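Local coordinates for protein 4-oxalocrotonate decarboxylase NahK (PDB 5D2F) that catalyses the metal-assisted decarboxylation of (3E)-2-oxohex-3-enedioate (4-oxalocrotonate) to 2-oxopent-4-enoate and carbon dioxide, a step of naphthalene degradation, at residues I46-N51 against Y167-F172; M56-A61 against S176-N181; Y155-V160 against G248-T253. The protein carries 1 engineered substitution. All blocks are in the same frame, centred on the assembly; numbering follows the deposited sequence. Where two conformers were deposited one is given.

Interactions 1 and 2 form one continuous patch, their centres about 12 Å apart: Tyr167 OH of interaction 1 bonds to Ser176 O of interaction 2 at 2.6 Å, and Thr50 OG1 to Ser176 OG at 2.8 Å. Interaction 3 lies across the centre of the chain, about 29 Å and about 24 Å from them between centres, and touches neither. It stands closest to the metal site formed with Glu130 and Glu161, which bind magnesium or calcium in other crystals of this protein: the Met252 side chain is about 3 Å from theirs. Interaction 2 lies nearer the organic ligand site: Phe58 is about 6 Å, side chain to side chain, from Leu86, a 2-oxoglutarate-binding residue.

Interaction 1. Residues I46-N51 against Y167-F172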
ATOM      1  N   ILE A  46     -19.082  -1.658  -0.299  1.00  9.14           N
ATOM      2  CA  ILE A  46     -19.876  -1.401  -1.492  1.00  7.87           C
ATOM      3  C   ILE A  46     -19.547  -2.466  -2.522  1.00 11.80           C
ATOM      4  O   ILE A  46     -18.559  -3.177  -2.371  1.00 10.20           O
ATOM      5  CB  ILE A  46     -19.557  -0.007  -2.074  1.00  6.90           C
ATOM      6  CG1 ILE A  46     -18.037   0.182  -2.258  1.00  6.59           C
ATOM      7  CG2 ILE A  46     -20.139   1.095  -1.184  1.00  7.16           C
ATOM      8  CD1 ILE A  46     -17.695   1.374  -3.147  1.00 12.43           C
ATOM      9  N   GLY A  47     -20.369  -2.582  -3.562  1.00  9.92           N
ATOM     10  CA  GLY A  47     -20.069  -3.503  -4.646  1.00 12.63           C
ATOM     11  C   GLY A  47     -18.871  -3.031  -5.456  1.00 11.17           C
ATOM     12  O   GLY A  47     -18.661  -1.823  -5.607  1.00 11.87           O
ATOM     13  N   LYS A  48     -18.069  -3.960  -5.973  1.00 12.20           N
ATOM     14  CA  LYS A  48     -16.908  -3.533  -6.751  1.00 10.97           C
ATOM     15  C   LYS A  48     -17.360  -2.713  -7.961  1.00 12.05           C
ATOM     16  O   LYS A  48     -18.313  -3.084  -8.656  1.00 11.81           O
ATOM     17  CB  LYS A  48     -15.994  -4.700  -7.136  1.00 12.39           C
ATOM     18  CG  LYS A  48     -16.558  -5.735  -8.067  1.00 19.66           C
ATOM     19  CD  LYS A  48     -15.655  -6.978  -8.012  1.00 24.15           C
ATOM     20  CE  LYS A  48     -16.074  -8.067  -8.997  1.00 36.12           C
ATOM     21  NZ  LYS A  48     -15.544  -9.401  -8.564  1.00 39.25           N
ATOM     22  N   VAL A  49     -16.715  -1.572  -8.181  1.00 11.22           N
ATOM     23  CA  VAL A  49     -17.267  -0.612  -9.135  1.00  9.52           C
ATOM     24  C   VAL A  49     -17.207  -1.073 -10.576  1.00 10.59           C
ATOM     25  O   VAL A  49     -17.985  -0.614 -11.412  1.00 15.87           O
ATOM     26  CB  VAL A  49     -16.669   0.776  -8.973  1.00  9.67           C
ATOM     27  CG1 VAL A  49     -16.969   1.274  -7.568  1.00 10.82           C
ATOM     28  CG2 VAL A  49     -15.162   0.758  -9.231  1.00 14.10           C
ATOM     29  N   THR A  50     -16.301  -1.997 -10.867  1.00 11.17           N
ATOM     30  CA  THR A  50     -16.230  -2.547 -12.210  1.00 10.71           C
ATOM     31  C   THR A  50     -17.440  -3.413 -12.552  1.00 12.05           C
ATOM     32  O   THR A  50     -17.623  -3.797 -13.701  1.00 16.65           O
ATOM     33  CB  THR A  50     -14.938  -3.341 -12.428  1.00 12.72           C
ATOM     34  OG1 THR A  50     -14.840  -4.362 -11.433  1.00 15.49           O
ATOM     35  CG2 THR A  50     -13.723  -2.417 -12.357  1.00 17.01           C
ATOM     36  N   ASN A  51     -18.257  -3.743 -11.560  1.00 16.77           N
ATOM     37  CA  ASN A  51     -19.506  -4.440 -11.839  1.00 16.79           C
ATOM     38  C   ASN A  51     -20.475  -3.499 -12.553  1.00 16.75           C
ATOM     39  O   ASN A  51     -21.255  -3.914 -13.414  1.00 18.39           O
ATOM     40  CB  ASN A  51     -20.133  -4.950 -10.544  1.00 17.01           C
ATOM     41  CG  ASN A  51     -19.569  -6.285 -10.096  1.00 21.22           C
ATOM     42  OD1 ASN A  51     -18.721  -6.881 -10.766  1.00 18.46           O
ATOM     43  ND2 ASN A  51     -20.047  -6.767  -8.953  1.00 23.99           N
ATOM     44  N   TYR A 167     -14.652  -2.923  -0.676  1.00  8.51           N
ATOM     45  CA  TYR A 167     -15.586  -3.772  -1.409  1.00 10.96           C
ATOM     46  C   TYR A 167     -16.088  -4.960  -0.608  1.00 13.27           C
ATOM     47  O   TYR A 167     -15.345  -5.565   0.163  1.00 12.76           O
ATOM     48  CB  TYR A 167     -14.979  -4.250  -2.728  1.00 10.22           C
ATOM     49  CG  TYR A 167     -14.541  -3.096  -3.583  1.00 10.91           C
ATOM     50  CD1 TYR A 167     -15.453  -2.141  -3.993  1.00  9.99           C
ATOM     51  CD2 TYR A 167     -13.219  -2.942  -3.956  1.00 11.22           C
ATOM     52  CE1 TYR A 167     -15.067  -1.068  -4.771  1.00  8.68           C
ATOM     53  CE2 TYR A 167     -12.820  -1.869  -4.735  1.00 10.18           C
ATOM     54  CZ  TYR A 167     -13.745  -0.935  -5.135  1.00  8.45           C
ATOM     55  OH  TYR A 167     -13.371   0.141  -5.903  1.00  9.39           O
ATOM     56  N   GLU A 168     -17.361  -5.288  -0.807  1.00  9.46           N
ATOM     57  CA  GLU A 168     -17.987  -6.460  -0.196  0.54 10.93           C
ATOM     58  C   GLU A 168     -17.404  -7.730  -0.784  1.00 17.78           C
ATOM     59  O   GLU A 168     -17.473  -8.805  -0.187  1.00 25.14           O
ATOM     60  CB  GLU A 168     -19.481  -6.506  -0.522  0.54 15.65           C
ATOM     61  CG  GLU A 168     -20.260  -5.213  -0.466  0.54 17.58           C
ATOM     62  CD  GLU A 168     -21.630  -5.368  -1.115  0.54 26.58           C
ATOM     63  OE1 GLU A 168     -21.743  -6.187  -2.054  0.54 24.65           O
ATOM     64  OE2 GLU A 168     -22.586  -4.680  -0.686  0.54 29.10           O
ATOM     65  N   ASN A 169     -16.881  -7.597  -1.995  1.00 19.84           N
ATOM     66  CA  ASN A 169     -16.513  -8.736  -2.828  1.00 28.22           C
ATOM     67  C   ASN A 169     -15.373  -9.584  -2.306  1.00 30.98           C
ATOM     68  O   ASN A 169     -14.400  -9.075  -1.747  1.00 25.76           O
ATOM     69  CB  ASN A 169     -16.218  -8.275  -4.253  1.00 35.95           C
ATOM     70  CG  ASN A 169     -17.363  -7.496  -4.850  1.00 32.49           C
ATOM     71  OD1 ASN A 169     -17.554  -6.327  -4.527  1.00 26.05           O
ATOM     72  ND2 ASN A 169     -18.140  -8.138  -5.718  1.00 33.04           N
ATOM     73  N   PHE A 170     -15.516 -10.889  -2.512  1.00 38.18           N
ATOM     74  CA  PHE A 170     -14.558 -11.865  -2.032  1.00 41.91           C
ATOM     75  C   PHE A 170     -13.343 -11.926  -2.952  1.00 43.32           C
ATOM     76  O   PHE A 170     -12.205 -11.982  -2.487  1.00 45.83           O
ATOM     77  CB  PHE A 170     -15.232 -13.234  -1.958  1.00 47.58           C
ATOM     78  CG  PHE A 170     -14.476 -14.234  -1.145  1.00 53.56           C
ATOM     79  CD1 PHE A 170     -14.354 -14.079   0.229  1.00 54.95           C
ATOM     80  CD2 PHE A 170     -13.892 -15.336  -1.749  1.00 55.33           C
ATOM     81  CE1 PHE A 170     -13.659 -15.003   0.986  1.00 54.58           C
ATOM     82  CE2 PHE A 170     -13.195 -16.263  -0.998  1.00 55.53           C
ATOM     83  CZ  PHE A 170     -13.076 -16.094   0.374  1.00 55.16           C
ATOM     84  N   LYS A 171     -13.587 -11.913  -4.259  1.00 36.75           N
ATOM     85  CA  LYS A 171     -12.498 -12.002  -5.227  1.00 32.75           C
ATOM     86  C   LYS A 171     -11.824 -10.653  -5.487  1.00 29.18           C
ATOM     87  O   LYS A 171     -12.476  -9.611  -5.534  1.00 26.15           O
ATOM     88  CB  LYS A 171     -12.985 -12.621  -6.540  1.00 33.38           C
ATOM     89  CG  LYS A 171     -13.108 -14.139  -6.487  1.00 41.46           C
ATOM     90  CD  LYS A 171     -13.471 -14.727  -7.845  1.00 49.29           C
ATOM     91  CE  LYS A 171     -14.825 -14.226  -8.337  1.00 55.02           C
ATOM     92  NZ  LYS A 171     -15.968 -14.916  -7.668  1.00 58.42           N
ATOM     93  N   PHE A 172     -10.508 -10.700  -5.651  1.00 31.61           N
ATOM     94  CA  PHE A 172      -9.694  -9.525  -5.929  1.00 28.29           C
ATOM     95  C   PHE A 172      -9.898  -9.040  -7.370  1.00 30.90           C
ATOM     96  O   PHE A 172      -9.777  -9.818  -8.320  1.00 26.43           O
ATOM     97  CB  PHE A 172      -8.226  -9.894  -5.708  1.00 27.76           C
ATOM     98  CG  PHE A 172      -7.291  -8.729  -5.712  1.00 27.11           C
ATOM     99  CD1 PHE A 172      -6.719  -8.283  -6.896  1.00 27.91           C
ATOM    100  CD2 PHE A 172      -6.950  -8.098  -4.526  1.00 26.91           C
ATOM    101  CE1 PHE A 172      -5.844  -7.210  -6.899  1.00 28.49           C
ATOM    102  CE2 PHE A 172      -6.067  -7.030  -4.519  1.00 27.14           C
ATOM    103  CZ  PHE A 172      -5.515  -6.583  -5.713  1.00 31.62           C
TER
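A single beta bridge between Ile46 and Tyr167, with CA atoms 4.9 Å apart, ties the loop leading to helix 58-74 to the loop leading to helix 174-179. Glu168 N donates to Ile46 O over 2.9 Å in a nearly straight bond, 162° at the hydrogen. Tyr167 CA brings a CA-H...O contact to the same oxygen at 3.2 Å, and this oxygen also lies at the edge of the Tyr167 ring, so one carbonyl takes both a backbone N-H and a CA-H. Beyond the bridge a side chain takes over from the backbone. Asn169 OD1 accepts from Lys48 N at 2.8 Å; the bond is bent, 134° at the hydrogen, and the donor is tilted from the carbonyl plane of the amide. Lys48 places CG between its backbone N and carbonyl carbon (chi1 65°) and then runs extended, which carries the methylene chain across the Asn169 amide at about a right angle, CD 3.6 Å from ND2. The base of the same lysine, CB, covers one face of the Tyr167 ring in a CH-pi contact, 4.3 Å from the centroid and shifted toward the rim. Ile46 approaches obliquely from the opposite side of the ring plane, CG1 3.9 Å from Tyr167 CD1. At the far end of the ring both methyls of Val49 meet the tyrosine, CG2 3.8 Å from OH. The phenol is thus lodged between aliphatic groups, with its hydroxyl hydrogen-bonded to Ser176 O of helix 174-179. Helix 26-41 backs this cluster: His35 and Ala39 pack on Ile46, Leu32 on Val49, and Ile36 on Tyr167, while Ser176 of helix 174-179 touches Lys48 and Val49.

Interaction 2. Residues M56-A61 against S176-N181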
ATOM      1  N   MET A  56     -14.145   0.104 -17.306  1.00 13.50           N
ATOM      2  CA  MET A  56     -13.137   0.901 -16.619  1.00 13.80           C
ATOM      3  C   MET A  56     -11.742   0.381 -16.900  1.00 15.83           C
ATOM      4  O   MET A  56     -11.498  -0.822 -16.842  1.00 15.18           O
ATOM      5  CB  MET A  56     -13.365   0.886 -15.109  1.00 14.98           C
ATOM      6  CG  MET A  56     -14.295   1.967 -14.635  1.00 17.23           C
ATOM      7  SD  MET A  56     -14.451   1.922 -12.846  1.00 17.31           S
ATOM      8  CE  MET A  56     -12.756   2.198 -12.353  1.00 10.21           C
ATOM      9  N   THR A  57     -10.840   1.298 -17.225  1.00 12.75           N
ATOM     10  CA  THR A  57      -9.448   0.960 -17.472  1.00 11.55           C
ATOM     11  C   THR A  57      -8.643   1.285 -16.230  1.00 13.08           C
ATOM     12  O   THR A  57      -9.167   1.879 -15.281  1.00  9.86           O
ATOM     13  CB  THR A  57      -8.883   1.788 -18.636  1.00 10.76           C
ATOM     14  OG1 THR A  57      -8.935   3.181 -18.296  1.00 16.95           O
ATOM     15  CG2 THR A  57      -9.702   1.545 -19.909  1.00 16.87           C
ATOM     16  N   PHE A  58      -7.365   0.919 -16.228  1.00 13.58           N
ATOM     17  CA  PHE A  58      -6.524   1.296 -15.093  1.00 14.03           C
ATOM     18  C   PHE A  58      -6.415   2.812 -15.025  1.00 11.21           C
ATOM     19  O   PHE A  58      -6.387   3.385 -13.939  1.00 12.75           O
ATOM     20  CB  PHE A  58      -5.144   0.636 -15.168  1.00 16.52           C
ATOM     21  CG  PHE A  58      -5.104  -0.743 -14.565  1.00 17.98           C
ATOM     22  CD1 PHE A  58      -5.080  -0.912 -13.185  1.00 17.25           C
ATOM     23  CD2 PHE A  58      -5.084  -1.869 -15.373  1.00 22.39           C
ATOM     24  CE1 PHE A  58      -5.051  -2.177 -12.624  1.00 16.31           C
ATOM     25  CE2 PHE A  58      -5.053  -3.141 -14.821  1.00 19.37           C
ATOM     26  CZ  PHE A  58      -5.034  -3.294 -13.440  1.00 21.31           C
ATOM     27  N   ALA A  59      -6.362   3.461 -16.189  1.00 18.00           N
ATOM     28  CA  ALA A  59      -6.345   4.921 -16.242  1.00 12.17           C
ATOM     29  C   ALA A  59      -7.597   5.489 -15.589  1.00 11.26           C
ATOM     30  O   ALA A  59      -7.523   6.477 -14.861  1.00 10.66           O
ATOM     31  CB  ALA A  59      -6.233   5.423 -17.669  1.00 15.08           C
ATOM     32  N   ASP A  60      -8.745   4.878 -15.868  1.00  8.96           N
ATOM     33  CA  ASP A  60      -9.984   5.289 -15.217  1.00  8.77           C
ATOM     34  C   ASP A  60      -9.836   5.108 -13.720  1.00 11.93           C
ATOM     35  O   ASP A  60     -10.167   6.002 -12.938  1.00 11.28           O
ATOM     36  CB  ASP A  60     -11.156   4.432 -15.683  1.00 11.58           C
ATOM     37  CG  ASP A  60     -11.620   4.772 -17.081  1.00 16.32           C
ATOM     38  OD1 ASP A  60     -11.742   5.974 -17.394  1.00 14.03           O
ATOM     39  OD2 ASP A  60     -11.885   3.831 -17.857  1.00 15.58           O
ATOM     40  N   ALA A  61      -9.349   3.938 -13.325  1.00 10.54           N
ATOM     41  CA  ALA A  61      -9.237   3.616 -11.905  1.00  8.07           C
ATOM     42  C   ALA A  61      -8.281   4.569 -11.196  1.00  9.11           C
ATOM     43  O   ALA A  61      -8.537   4.992 -10.065  1.00  9.07           O
ATOM     44  CB  ALA A  61      -8.805   2.165 -11.705  1.00  8.67           C
ATOM     45  N   SER A 176     -10.874  -2.273  -9.688  1.00 10.66           N
ATOM     46  CA  SER A 176     -11.674  -1.742  -8.585  1.00 11.99           C
ATOM     47  C   SER A 176     -10.779  -1.444  -7.395  1.00 11.43           C
ATOM     48  O   SER A 176     -10.988  -0.461  -6.686  1.00  9.18           O
ATOM     49  CB  SER A 176     -12.753  -2.739  -8.166  1.00 11.75           C
ATOM     50  OG  SER A 176     -13.645  -2.992  -9.239  1.00 13.07           O
ATOM     51  N   VAL A 177      -9.791  -2.302  -7.164  1.00 10.78           N
ATOM     52  CA  VAL A 177      -8.874  -2.088  -6.044  1.00  7.98           C
ATOM     53  C   VAL A 177      -8.061  -0.797  -6.215  1.00  9.25           C
ATOM     54  O   VAL A 177      -7.892  -0.047  -5.259  1.00 10.29           O
ATOM     55  CB  VAL A 177      -7.995  -3.331  -5.787  1.00 11.46           C
ATOM     56  CG1 VAL A 177      -6.890  -3.012  -4.811  1.00 13.77           C
ATOM     57  CG2 VAL A 177      -8.864  -4.472  -5.251  1.00 13.25           C
ATOM     58  N   VAL A 178      -7.595  -0.509  -7.433  1.00 10.92           N
ATOM     59  CA  VAL A 178      -6.892   0.749  -7.671  1.00 10.54           C
ATOM     60  C   VAL A 178      -7.805   1.935  -7.389  1.00  7.54           C
ATOM     61  O   VAL A 178      -7.407   2.898  -6.737  1.00  7.33           O
ATOM     62  CB  VAL A 178      -6.371   0.836  -9.120  1.00 12.07           C
ATOM     63  CG1 VAL A 178      -6.014   2.272  -9.492  1.00 11.21           C
ATOM     64  CG2 VAL A 178      -5.175  -0.075  -9.277  1.00  9.77           C
ATOM     65  N   ALA A 179      -9.050   1.831  -7.838  1.00  8.50           N
ATOM     66  CA  ALA A 179     -10.011   2.915  -7.657  1.00  7.80           C
ATOM     67  C   ALA A 179     -10.241   3.159  -6.177  1.00 11.11           C
ATOM     68  O   ALA A 179     -10.464   4.290  -5.753  1.00  8.45           O
ATOM     69  CB  ALA A 179     -11.332   2.595  -8.368  1.00  8.17           C
ATOM     70  N   ASP A 180     -10.156   2.085  -5.396  1.00 11.36           N
ATOM     71  CA  ASP A 180     -10.336   2.127  -3.948  1.00 10.54           C
ATOM     72  C   ASP A 180      -8.989   2.365  -3.270  1.00  9.33           C
ATOM     73  O   ASP A 180      -8.741   1.899  -2.156  1.00 10.95           O
ATOM     74  CB  ASP A 180     -10.975   0.806  -3.478  1.00  7.56           C
ATOM     75  CG  ASP A 180     -11.259   0.767  -1.979  1.00  7.57           C
ATOM     76  OD1 ASP A 180     -11.594   1.818  -1.391  1.00  8.75           O
ATOM     77  OD2 ASP A 180     -11.143  -0.333  -1.384  1.00  7.75           O
ATOM     78  N   ASN A 181      -8.108   3.095  -3.944  1.00  8.46           N
ATOM     79  CA  ASN A 181      -6.812   3.441  -3.351  1.00  8.44           C
ATOM     80  C   ASN A 181      -6.018   2.233  -2.842  1.00  6.86           C
ATOM     81  O   ASN A 181      -5.333   2.313  -1.803  1.00  8.85           O
ATOM     82  CB  ASN A 181      -6.990   4.461  -2.220  1.00  7.28           C
ATOM     83  CG  ASN A 181      -5.684   5.127  -1.845  1.00  7.80           C
ATOM     84  OD1 ASN A 181      -4.790   5.237  -2.678  1.00  9.89           O
ATOM     85  ND2 ASN A 181      -5.562   5.566  -0.599  1.00  8.80           N
TER
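Ala61 and Ala179 bring two helices unusually close, CA to CA 4.4 Å, and Ala61 O receives a CA-H...O contact from Ala179 CA at 3.5 Å. The pairing joins the first turn of helix 58-74 to the last turn of helix 174-179, and the small alanine side chains allow the backbones this approach. A capping box opens helix 58-74, Asp60 N donating to Thr57 OG1 and Thr57 N to Asp60 OD2; a Schellman motif, with Asn181 at positive phi, ends helix 174-179. Val178 fills the space beside the alanines with two branches that do different work. CG1, opposite its backbone N (chi1 163°), presses on Ala61 CB at 3.6 Å, whereas CG2 reaches the edge of the Phe58 ring, in its plane. Shortening Val178 to an alanine here would probably take the methyl contacts from both Ala61 CB and the Phe58 ring edge, opening a gap between the two helices. Helix 26-41 supports the same region, Ile36 touching Ala179 and Leu32 touching Met56. Met56 adds its terminal methyl near the same two alanines, CE 4.3 Å from Ala179 CB.

Interaction 3. Residues Y155-V160 against G248-T253; sequences YVIPTV and GTFIMT
With chi1 at 168°, Phe250 extends its ring toward strand 153-163, and Met252, bent at chi3 (45°), turns its terminal methyl the same way. Both meet Thr159, whose first torsion sets OG1 beside its backbone N, facing the ring, and CG2 against the methionine. Met252 CE lies 3.5 Å from Thr159 CG2, tighter than ordinary van der Waals contact, with Met252 SD 3.8 Å from that same methyl. Met252 also touches the metal ligand Glu130, placing the contact beside that site. The phenylalanine is approached at its edge rather than over a face: Ile157 CG2 comes within 4.0 Å of Phe250 CE1, and Thr159 OG1 within 3.9 Å of Phe250 CZ. The hydroxyl is hydrogen-bonded to Ser132 OG of strand 126-135, and toward the phenyl edge it makes a packing contact. Strands 153-163 and 250-252 do not pair with each other. Their axes pass 8.9 Å apart at 48°, and the contact is made almost entirely by side chains, chiefly those of Ile157 and Thr159 with Phe250 and Met252. Strand 126-135 connects them, antiparallel to both in one curled sheet, and its Ser132 touches Phe250 and Met252. Strand 184-189, on the other side of 153-163, adds Phe187, whose ring meets that of Phe250, and Thr189, which packs on Ile157 and Thr159. Helix 227-239 contacts strand 250-252 through Ile251, which lies against Val231 and Leu234.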
ATOM      1  N   TYR A 155      16.798   5.791   3.901  1.00 11.79           N
ATOM      2  CA  TYR A 155      16.793   4.716   4.881  1.00 14.04           C
ATOM      3  C   TYR A 155      15.580   3.824   4.694  1.00 14.41           C
ATOM      4  O   TYR A 155      14.672   4.152   3.933  1.00 13.14           O
ATOM      5  CB  TYR A 155      16.806   5.268   6.307  1.00 16.44           C
ATOM      6  CG  TYR A 155      15.683   6.225   6.615  1.00 18.47           C
ATOM      7  CD1 TYR A 155      14.449   5.762   7.063  1.00 18.30           C
ATOM      8  CD2 TYR A 155      15.862   7.592   6.474  1.00 16.09           C
ATOM      9  CE1 TYR A 155      13.429   6.642   7.358  1.00 19.69           C
ATOM     10  CE2 TYR A 155      14.848   8.474   6.756  1.00 19.59           C
ATOM     11  CZ  TYR A 155      13.637   7.995   7.198  1.00 18.23           C
ATOM     12  OH  TYR A 155      12.634   8.886   7.480  1.00 26.18           O
ATOM     13  N   VAL A 156      15.581   2.682   5.375  1.00 13.51           N
ATOM     14  CA  VAL A 156      14.424   1.803   5.354  1.00 15.54           C
ATOM     15  C   VAL A 156      13.791   1.747   6.733  1.00 16.28           C
ATOM     16  O   VAL A 156      14.442   2.025   7.739  1.00 14.82           O
ATOM     17  CB  VAL A 156      14.758   0.389   4.863  1.00 17.05           C
ATOM     18  CG1 VAL A 156      15.449   0.462   3.511  1.00 17.29           C
ATOM     19  CG2 VAL A 156      15.632  -0.341   5.884  1.00 15.13           C
ATOM     20  N   ILE A 157      12.506   1.426   6.782  1.00 15.54           N
ATOM     21  CA  ILE A 157      11.833   1.378   8.067  1.00 18.39           C
ATOM     22  C   ILE A 157      10.742   0.329   8.035  1.00 14.06           C
ATOM     23  O   ILE A 157       9.913   0.315   7.120  1.00 13.03           O
ATOM     24  CB  ILE A 157      11.318   2.780   8.513  1.00 22.33           C
ATOM     25  CG1 ILE A 157      10.566   2.696   9.841  1.00 28.83           C
ATOM     26  CG2 ILE A 157      10.464   3.418   7.438  1.00 18.43           C
ATOM     27  CD1 ILE A 157      10.421   4.036  10.550  1.00 31.18           C
ATOM     28  N   PRO A 158      10.774  -0.595   9.005  1.00  9.43           N
ATOM     29  CA  PRO A 158       9.747  -1.633   9.039  1.00  9.67           C
ATOM     30  C   PRO A 158       8.389  -0.980   9.141  1.00 11.68           C
ATOM     31  O   PRO A 158       8.231  -0.019   9.901  1.00 15.28           O
ATOM     32  CB  PRO A 158      10.044  -2.368  10.344  1.00 12.08           C
ATOM     33  CG  PRO A 158      11.520  -2.186  10.526  1.00 15.49           C
ATOM     34  CD  PRO A 158      11.791  -0.786  10.056  1.00 11.34           C
ATOM     35  N   THR A 159       7.425  -1.493   8.392  1.00 11.45           N
ATOM     36  CA  THR A 159       6.081  -0.938   8.417  1.00 11.30           C
ATOM     37  C   THR A 159       5.048  -2.033   8.261  1.00 16.65           C
ATOM     38  O   THR A 159       5.205  -2.932   7.436  1.00 20.16           O
ATOM     39  CB  THR A 159       5.885   0.092   7.284  1.00 12.70           C
ATOM     40  OG1 THR A 159       6.909   1.088   7.365  1.00 14.57           O
ATOM     41  CG2 THR A 159       4.536   0.790   7.421  1.00 11.52           C
ATOM     42  N   VAL A 160       3.985  -1.966   9.056  1.00 12.58           N
ATOM     43  CA  VAL A 160       2.877  -2.886   8.859  1.00  8.23           C
ATOM     44  C   VAL A 160       1.742  -2.086   8.244  1.00  8.57           C
ATOM     45  O   VAL A 160       1.402  -1.005   8.740  1.00 13.60           O
ATOM     46  CB  VAL A 160       2.429  -3.516  10.192  1.00 13.03           C
ATOM     47  CG1 VAL A 160       1.135  -4.255  10.012  1.00 14.65           C
ATOM     48  CG2 VAL A 160       3.512  -4.461  10.722  1.00 15.34           C
ATOM     49  N   GLY A 248      12.459  12.545  -0.437  1.00 10.83           N
ATOM     50  CA  GLY A 248      11.732  12.617   0.820  1.00  9.55           C
ATOM     51  C   GLY A 248      10.442  11.821   0.834  1.00 16.85           C
ATOM     52  O   GLY A 248       9.679  11.885   1.798  1.00 15.36           O
ATOM     53  N   THR A 249      10.187  11.062  -0.228  1.00 14.12           N
ATOM     54  CA  THR A 249       8.943  10.306  -0.296  1.00 11.72           C
ATOM     55  C   THR A 249       9.050   9.009   0.495  1.00 11.70           C
ATOM     56  O   THR A 249      10.046   8.291   0.402  1.00 10.92           O
ATOM     57  CB  THR A 249       8.550  10.021  -1.745  1.00 11.15           C
ATOM     58  OG1 THR A 249       8.391  11.271  -2.431  1.00 12.17           O
ATOM     59  CG2 THR A 249       7.225   9.267  -1.800  1.00 12.22           C
ATOM     60  N   PHE A 250       8.020   8.740   1.293  1.00 12.44           N
ATOM     61  CA  PHE A 250       7.891   7.509   2.052  1.00  8.63           C
ATOM     62  C   PHE A 250       7.092   6.521   1.215  1.00 10.11           C
ATOM     63  O   PHE A 250       6.020   6.853   0.721  1.00  8.66           O
ATOM     64  CB  PHE A 250       7.185   7.825   3.367  1.00  8.75           C
ATOM     65  CG  PHE A 250       6.719   6.622   4.132  1.00  9.51           C
ATOM     66  CD1 PHE A 250       7.597   5.913   4.947  1.00 11.90           C
ATOM     67  CD2 PHE A 250       5.387   6.241   4.100  1.00 11.84           C
ATOM     68  CE1 PHE A 250       7.148   4.819   5.683  1.00 11.99           C
ATOM     69  CE2 PHE A 250       4.941   5.154   4.834  1.00 13.16           C
ATOM     70  CZ  PHE A 250       5.824   4.443   5.624  1.00 11.93           C
ATOM     71  N   ILE A 251       7.644   5.330   1.018  1.00  9.15           N
ATOM     72  CA  ILE A 251       7.031   4.323   0.158  1.00  8.11           C
ATOM     73  C   ILE A 251       6.984   2.990   0.867  1.00 11.19           C
ATOM     74  O   ILE A 251       8.012   2.472   1.307  1.00  8.41           O
ATOM     75  CB  ILE A 251       7.821   4.129  -1.156  1.00  8.06           C
ATOM     76  CG1 ILE A 251       7.958   5.455  -1.915  1.00  9.38           C
ATOM     77  CG2 ILE A 251       7.137   3.078  -2.043  1.00 11.07           C
ATOM     78  CD1 ILE A 251       9.123   5.453  -2.891  1.00  9.54           C
ATOM     79  N   MET A 252       5.786   2.426   0.972  1.00  9.16           N
ATOM     80  CA  MET A 252       5.648   1.075   1.483  1.00 11.68           C
ATOM     81  C   MET A 252       5.791   0.139   0.305  1.00 10.72           C
ATOM     82  O   MET A 252       4.989   0.176  -0.622  1.00  8.54           O
ATOM     83  CB  MET A 252       4.310   0.919   2.178  1.00 11.54           C
ATOM     84  CG  MET A 252       4.170   1.955   3.269  1.00  8.14           C
ATOM     85  SD  MET A 252       2.701   1.744   4.262  1.00 12.52           S
ATOM     86  CE  MET A 252       2.757  -0.012   4.534  1.00 16.37           C
ATOM     87  N   THR A 253       6.841  -0.678   0.325  1.00  8.35           N
ATOM     88  CA  THR A 253       7.249  -1.369  -0.895  1.00  8.40           C
ATOM     89  C   THR A 253       6.446  -2.606  -1.273  1.00 14.43           C
ATOM     90  O   THR A 253       6.539  -3.059  -2.405  1.00 13.60           O
ATOM     91  CB  THR A 253       8.757  -1.704  -0.888  1.00  8.66           C
ATOM     92  OG1 THR A 253       9.068  -2.523   0.251  1.00 10.10           O
ATOM     93  CG2 THR A 253       9.543  -0.422  -0.813  1.00 12.04           C
TER